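Local structure of DNA primase (Aquifex aeolicus, 2AU3) at residues K238-E251 with L283-D295. The protein synthesises, on single-stranded DNA, the short RNA primers from which DNA polymerase starts during replication. Numbering follows the deposited sequence.
Sequences KEYIKEEGFAILVE and LSKFTKKVYILYD
Y291 O takes the N-H of L249 almost head-on at 2.7 Å (N-H...O 170°), with I248 CA making a further CH...O contact to it. This bond lies midway along two parallel neighbours, strands 247-249 and 289-293, at the centre of the Toprim sheet, whose strands 267-270 and 317-321 flank the pair. A247 N to K289 O, Y291 N to A247 O and L293 N to L249 O complete the pairing. Past L293 the strands part: water 3 accepts from E251 N and donates to L293 O. E251 and D295, predicted magnesium ligands, come together just beyond the C-terminal ends of the two strands. E251 OE2 receives D295 N at 2.9 Å in a nearly straight bond, on its anti side and well out of the carboxylate plane, while D295 OD2, also an acceptor, lies 3.3 Å from the same oxygen. E251 CG sits over one face of the Y294 ring, 3.5 Å from its centroid; I292 CG2 lies over the opposite face. L249 CG, anti to the backbone N (chi1 176°), carries CD2 to Y294 OH. On the other side of the sheet the F246 and Y291 rings meet obliquely, planes 56° apart. At the start of strand 247-249, A247 CB packs on L283 CD1 and T287 CG2, and from helix 234-244 I241 CG2 reaches T287 CB at 3.7 Å.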
loop_
_atom_site.group_PDB
_atom_site.type_symbol
_atom_site.label_atom_id
_atom_site.label_comp_id
_atom_site.label_asym_id
_atom_site.label_seq_id
_atom_site.Cartn_x
_atom_site.Cartn_y
_atom_site.Cartn_z
ATOM N N LYS A 238 0.692 -7.741 4.486
ATOM C CA LYS A 238 0.498 -9.147 4.100
ATOM C C LYS A 238 0.866 -10.128 5.225
ATOM O O LYS A 238 0.247 -11.160 5.377
ATOM C CB LYS A 238 1.235 -9.482 2.783
ATOM C CG LYS A 238 2.725 -9.252 2.824
ATOM C CD LYS A 238 3.367 -9.359 1.448
ATOM C CE LYS A 238 4.866 -9.023 1.538
ATOM N NZ LYS A 238 5.570 -9.251 0.232
ATOM N N GLU A 239 1.860 -9.779 6.032
ATOM C CA GLU A 239 2.232 -10.646 7.156
ATOM C C GLU A 239 1.138 -10.633 8.251
ATOM O O GLU A 239 0.829 -11.653 8.831
ATOM C CB GLU A 239 3.618 -10.277 7.700
ATOM C CG GLU A 239 3.654 -9.001 8.556
ATOM C CD GLU A 239 5.078 -8.521 8.823
ATOM O OE1 GLU A 239 6.017 -9.332 8.640
ATOM O OE2 GLU A 239 5.281 -7.347 9.208
ATOM N N TYR A 240 0.512 -9.489 8.475
ATOM C CA TYR A 240 -0.615 -9.417 9.425
ATOM C C TYR A 240 -1.862 -10.132 8.922
ATOM O O TYR A 240 -2.541 -10.854 9.682
ATOM C CB TYR A 240 -0.904 -7.947 9.776
ATOM C CG TYR A 240 0.342 -7.261 10.314
ATOM C CD1 TYR A 240 0.796 -7.529 11.609
ATOM C CD2 TYR A 240 1.123 -6.429 9.491
ATOM C CE1 TYR A 240 1.962 -6.925 12.104
ATOM C CE2 TYR A 240 2.272 -5.804 9.976
ATOM C CZ TYR A 240 2.686 -6.052 11.290
ATOM O OH TYR A 240 3.832 -5.487 11.767
ATOM N N ILE A 241 -2.177 -9.942 7.643
ATOM C CA ILE A 241 -3.296 -10.645 7.008
ATOM C C ILE A 241 -3.161 -12.189 7.145
ATOM O O ILE A 241 -4.134 -12.892 7.493
ATOM C CB ILE A 241 -3.386 -10.242 5.525
ATOM C CG1 ILE A 241 -3.805 -8.759 5.358
ATOM C CG2 ILE A 241 -4.267 -11.181 4.776
ATOM C CD1 ILE A 241 -3.686 -8.274 3.876
ATOM N N LYS A 242 -1.962 -12.706 6.869
ATOM C CA LYS A 242 -1.684 -14.137 7.024
ATOM C C LYS A 242 -1.826 -14.603 8.485
ATOM O O LYS A 242 -2.491 -15.620 8.787
ATOM C CB LYS A 242 -0.276 -14.457 6.495
ATOM C CG LYS A 242 0.185 -15.906 6.772
ATOM C CD LYS A 242 1.483 -16.235 6.027
ATOM C CE LYS A 242 1.586 -17.737 5.705
ATOM N NZ LYS A 242 2.955 -18.113 5.202
ATOM N N GLU A 243 -1.194 -13.864 9.388
ATOM C CA GLU A 243 -1.227 -14.189 10.795
ATOM C C GLU A 243 -2.663 -14.171 11.337
ATOM O O GLU A 243 -3.046 -15.063 12.101
ATOM C CB GLU A 243 -0.330 -13.219 11.587
ATOM C CG GLU A 243 -0.213 -13.542 13.074
ATOM C CD GLU A 243 -1.425 -13.081 13.877
ATOM O OE1 GLU A 243 -2.083 -12.105 13.447
ATOM O OE2 GLU A 243 -1.720 -13.692 14.938
ATOM N N GLU A 244 -3.432 -13.134 10.991
ATOM C CA GLU A 244 -4.791 -12.971 11.555
ATOM C C GLU A 244 -5.886 -13.785 10.848
ATOM O O GLU A 244 -6.917 -14.100 11.443
ATOM C CB GLU A 244 -5.177 -11.492 11.665
ATOM C CG GLU A 244 -4.244 -10.727 12.608
ATOM C CD GLU A 244 -4.568 -9.250 12.724
ATOM O OE1 GLU A 244 -3.749 -8.412 12.244
ATOM O OE2 GLU A 244 -5.619 -8.922 13.325
ATOM N N GLY A 245 -5.631 -14.184 9.615
ATOM C CA GLY A 245 -6.581 -15.012 8.892
ATOM C C GLY A 245 -7.672 -14.207 8.210
ATOM O O GLY A 245 -8.632 -14.781 7.689
ATOM N N PHE A 246 -7.522 -12.884 8.181
ATOM C CA PHE A 246 -8.438 -12.046 7.405
ATOM C C PHE A 246 -7.780 -10.717 7.055
ATOM O O PHE A 246 -6.738 -10.357 7.631
ATOM C CB PHE A 246 -9.772 -11.833 8.152
ATOM C CG PHE A 246 -9.656 -10.968 9.401
ATOM C CD1 PHE A 246 -9.998 -9.611 9.358
ATOM C CD2 PHE A 246 -9.229 -11.515 10.620
ATOM C CE1 PHE A 246 -9.903 -8.808 10.490
ATOM C CE2 PHE A 246 -9.129 -10.711 11.780
ATOM C CZ PHE A 246 -9.464 -9.349 11.708
ATOM N N ALA A 247 -8.393 -9.992 6.128
ATOM C CA ALA A 247 -7.945 -8.668 5.771
ATOM C C ALA A 247 -9.096 -7.713 6.041
ATOM O O ALA A 247 -10.254 -8.116 5.988
ATOM C CB ALA A 247 -7.555 -8.615 4.283
ATOM N N ILE A 248 -8.774 -6.442 6.282
ATOM C CA ILE A 248 -9.790 -5.402 6.359
ATOM C C ILE A 248 -9.616 -4.533 5.104
ATOM O O ILE A 248 -8.516 -4.145 4.808
ATOM C CB ILE A 248 -9.620 -4.550 7.654
ATOM C CG1 ILE A 248 -9.827 -5.419 8.907
ATOM C CG2 ILE A 248 -10.598 -3.301 7.614
ATOM C CD1 ILE A 248 -9.150 -4.866 10.230
ATOM N N LEU A 249 -10.698 -4.325 4.332
ATOM C CA LEU A 249 -10.667 -3.451 3.177
ATOM C C LEU A 249 -11.304 -2.122 3.513
ATOM O O LEU A 249 -12.457 -2.055 3.938
ATOM C CB LEU A 249 -11.367 -4.126 1.954
ATOM C CG LEU A 249 -11.521 -3.322 0.649
ATOM C CD1 LEU A 249 -10.189 -3.170 -0.107
ATOM C CD2 LEU A 249 -12.631 -3.964 -0.256
ATOM N N VAL A 250 -10.521 -1.054 3.375
ATOM C CA VAL A 250 -11.019 0.306 3.588
ATOM C C VAL A 250 -10.977 1.024 2.253
ATOM O O VAL A 250 -10.405 0.486 1.298
ATOM C CB VAL A 250 -10.186 1.087 4.671
ATOM C CG1 VAL A 250 -10.298 0.417 6.045
ATOM C CG2 VAL A 250 -8.708 1.228 4.266
ATOM N N GLU A 251 -11.565 2.224 2.167
ATOM C CA GLU A 251 -11.773 2.862 0.857
ATOM C C GLU A 251 -10.545 3.489 0.244
ATOM O O GLU A 251 -10.391 3.480 -0.983
ATOM C CB GLU A 251 -12.876 3.925 0.909
ATOM C CG GLU A 251 -14.212 3.403 1.414
ATOM C CD GLU A 251 -15.389 4.332 1.108
ATOM O OE1 GLU A 251 -15.759 4.450 -0.083
ATOM O OE2 GLU A 251 -15.962 4.907 2.070
ATOM N N LEU A 283 -6.206 -9.791 -3.811
ATOM C CA LEU A 283 -6.436 -9.968 -2.371
ATOM C C LEU A 283 -6.677 -11.438 -2.022
ATOM O O LEU A 283 -6.160 -11.927 -1.002
ATOM C CB LEU A 283 -7.612 -9.099 -1.888
ATOM C CG LEU A 283 -7.934 -8.992 -0.389
ATOM C CD1 LEU A 283 -6.683 -8.818 0.487
ATOM C CD2 LEU A 283 -8.951 -7.827 -0.138
ATOM N N SER A 284 -7.423 -12.147 -2.879
ATOM C CA SER A 284 -7.768 -13.554 -2.628
ATOM C C SER A 284 -6.556 -14.484 -2.554
ATOM O O SER A 284 -6.623 -15.541 -1.938
ATOM C CB SER A 284 -8.751 -14.080 -3.651
ATOM O OG SER A 284 -8.123 -14.222 -4.911
ATOM N N LYS A 285 -5.460 -14.085 -3.171
ATOM C CA LYS A 285 -4.203 -14.828 -3.040
ATOM C C LYS A 285 -3.615 -14.741 -1.622
ATOM O O LYS A 285 -2.720 -15.531 -1.274
ATOM C CB LYS A 285 -3.157 -14.335 -4.065
ATOM C CG LYS A 285 -3.610 -14.339 -5.518
ATOM C CD LYS A 285 -2.400 -13.989 -6.424
ATOM C CE LYS A 285 -2.794 -13.671 -7.873
ATOM N NZ LYS A 285 -1.931 -12.569 -8.495
ATOM N N PHE A 286 -4.093 -13.803 -0.795
ATOM C CA PHE A 286 -3.524 -13.646 0.567
ATOM C C PHE A 286 -4.474 -14.052 1.651
ATOM O O PHE A 286 -4.060 -14.332 2.780
ATOM C CB PHE A 286 -3.045 -12.215 0.819
ATOM C CG PHE A 286 -1.925 -11.809 -0.084
ATOM C CD1 PHE A 286 -0.605 -11.922 0.339
ATOM C CD2 PHE A 286 -2.185 -11.404 -1.391
ATOM C CE1 PHE A 286 0.458 -11.597 -0.515
ATOM C CE2 PHE A 286 -1.143 -11.086 -2.242
ATOM C CZ PHE A 286 0.184 -11.174 -1.800
ATOM N N THR A 287 -5.752 -14.068 1.322
ATOM C CA THR A 287 -6.762 -14.372 2.305
ATOM C C THR A 287 -8.083 -14.789 1.678
ATOM O O THR A 287 -8.384 -14.420 0.540
ATOM C CB THR A 287 -6.970 -13.154 3.231
ATOM O OG1 THR A 287 -7.796 -13.539 4.333
ATOM C CG2 THR A 287 -7.771 -12.024 2.500
ATOM N N LYS A 288 -8.877 -15.539 2.430
ATOM C CA LYS A 288 -10.206 -15.906 1.968
ATOM C C LYS A 288 -11.300 -15.310 2.855
ATOM O O LYS A 288 -12.463 -15.706 2.751
ATOM C CB LYS A 288 -10.358 -17.451 1.863
ATOM C CG LYS A 288 -9.352 -18.121 0.944
ATOM C CD LYS A 288 -9.342 -17.558 -0.483
ATOM C CE LYS A 288 -8.232 -18.233 -1.313
ATOM N NZ LYS A 288 -8.327 -17.926 -2.782
ATOM N N LYS A 289 -10.926 -14.348 3.715
ATOM C CA LYS A 289 -11.894 -13.612 4.541
ATOM C C LYS A 289 -11.569 -12.112 4.506
ATOM O O LYS A 289 -10.450 -11.697 4.812
ATOM C CB LYS A 289 -11.850 -14.067 6.006
ATOM C CG LYS A 289 -12.549 -15.352 6.333
ATOM C CD LYS A 289 -12.652 -15.494 7.874
ATOM C CE LYS A 289 -12.732 -16.972 8.304
ATOM N NZ LYS A 289 -13.420 -17.151 9.645
ATOM N N VAL A 290 -12.552 -11.319 4.138
ATOM C CA VAL A 290 -12.374 -9.895 4.053
ATOM C C VAL A 290 -13.509 -9.192 4.743
ATOM O O VAL A 290 -14.675 -9.346 4.388
ATOM C CB VAL A 290 -12.243 -9.408 2.601
ATOM C CG1 VAL A 290 -12.362 -7.880 2.519
ATOM C CG2 VAL A 290 -10.889 -9.882 2.007
ATOM N N TYR A 291 -13.133 -8.349 5.695
ATOM C CA TYR A 291 -14.040 -7.398 6.297
ATOM C C TYR A 291 -13.999 -6.081 5.526
ATOM O O TYR A 291 -12.932 -5.560 5.234
ATOM C CB TYR A 291 -13.604 -7.171 7.748
ATOM C CG TYR A 291 -13.870 -8.371 8.604
ATOM C CD1 TYR A 291 -13.167 -9.555 8.426
ATOM C CD2 TYR A 291 -14.859 -8.329 9.588
ATOM C CE1 TYR A 291 -13.432 -10.674 9.235
ATOM C CE2 TYR A 291 -15.114 -9.398 10.381
ATOM C CZ TYR A 291 -14.421 -10.575 10.199
ATOM O OH TYR A 291 -14.751 -11.655 10.990
ATOM N N ILE A 292 -15.154 -5.564 5.155
ATOM C CA ILE A 292 -15.177 -4.344 4.359
ATOM C C ILE A 292 -15.664 -3.240 5.285
ATOM O O ILE A 292 -16.672 -3.400 5.989
ATOM C CB ILE A 292 -16.111 -4.447 3.136
ATOM C CG1 ILE A 292 -15.921 -5.744 2.385
ATOM C CG2 ILE A 292 -15.930 -3.234 2.180
ATOM C CD1 ILE A 292 -17.044 -5.982 1.400
ATOM N N LEU A 293 -14.927 -2.137 5.293
ATOM C CA LEU A 293 -15.183 -1.064 6.226
ATOM C C LEU A 293 -15.143 0.239 5.506
ATOM O O LEU A 293 -14.086 0.885 5.427
ATOM C CB LEU A 293 -14.122 -1.088 7.337
ATOM C CG LEU A 293 -14.184 -0.009 8.427
ATOM C CD1 LEU A 293 -15.345 -0.210 9.394
ATOM C CD2 LEU A 293 -12.893 -0.013 9.174
ATOM N N TYR A 294 -16.279 0.628 4.940
ATOM C CA TYR A 294 -16.358 1.845 4.171
ATOM C C TYR A 294 -17.110 2.877 5.028
ATOM O O TYR A 294 -17.557 2.561 6.133
ATOM C CB TYR A 294 -17.069 1.576 2.839
ATOM C CG TYR A 294 -16.228 0.841 1.771
ATOM C CD1 TYR A 294 -14.942 0.350 2.049
ATOM C CD2 TYR A 294 -16.744 0.639 0.491
ATOM C CE1 TYR A 294 -14.203 -0.308 1.068
ATOM C CE2 TYR A 294 -16.009 -0.001 -0.495
ATOM C CZ TYR A 294 -14.750 -0.487 -0.192
ATOM O OH TYR A 294 -14.052 -1.121 -1.179
ATOM N N ASP A 295 -17.200 4.112 4.555
ATOM C CA ASP A 295 -17.879 5.167 5.313
ATOM C C ASP A 295 -19.319 4.796 5.701
ATOM O O ASP A 295 -20.036 4.142 4.944
ATOM C CB ASP A 295 -17.882 6.475 4.515
ATOM C CG ASP A 295 -16.505 7.069 4.355
ATOM O OD1 ASP A 295 -15.586 6.701 5.131
ATOM O OD2 ASP A 295 -16.248 7.930 3.470
HETATM O O HOH W 1 -5.443 -14.652 5.783
HETATM O O HOH W 2 -8.421 -16.582 5.436
HETATM O O HOH W 3 -12.988 3.130 4.529
#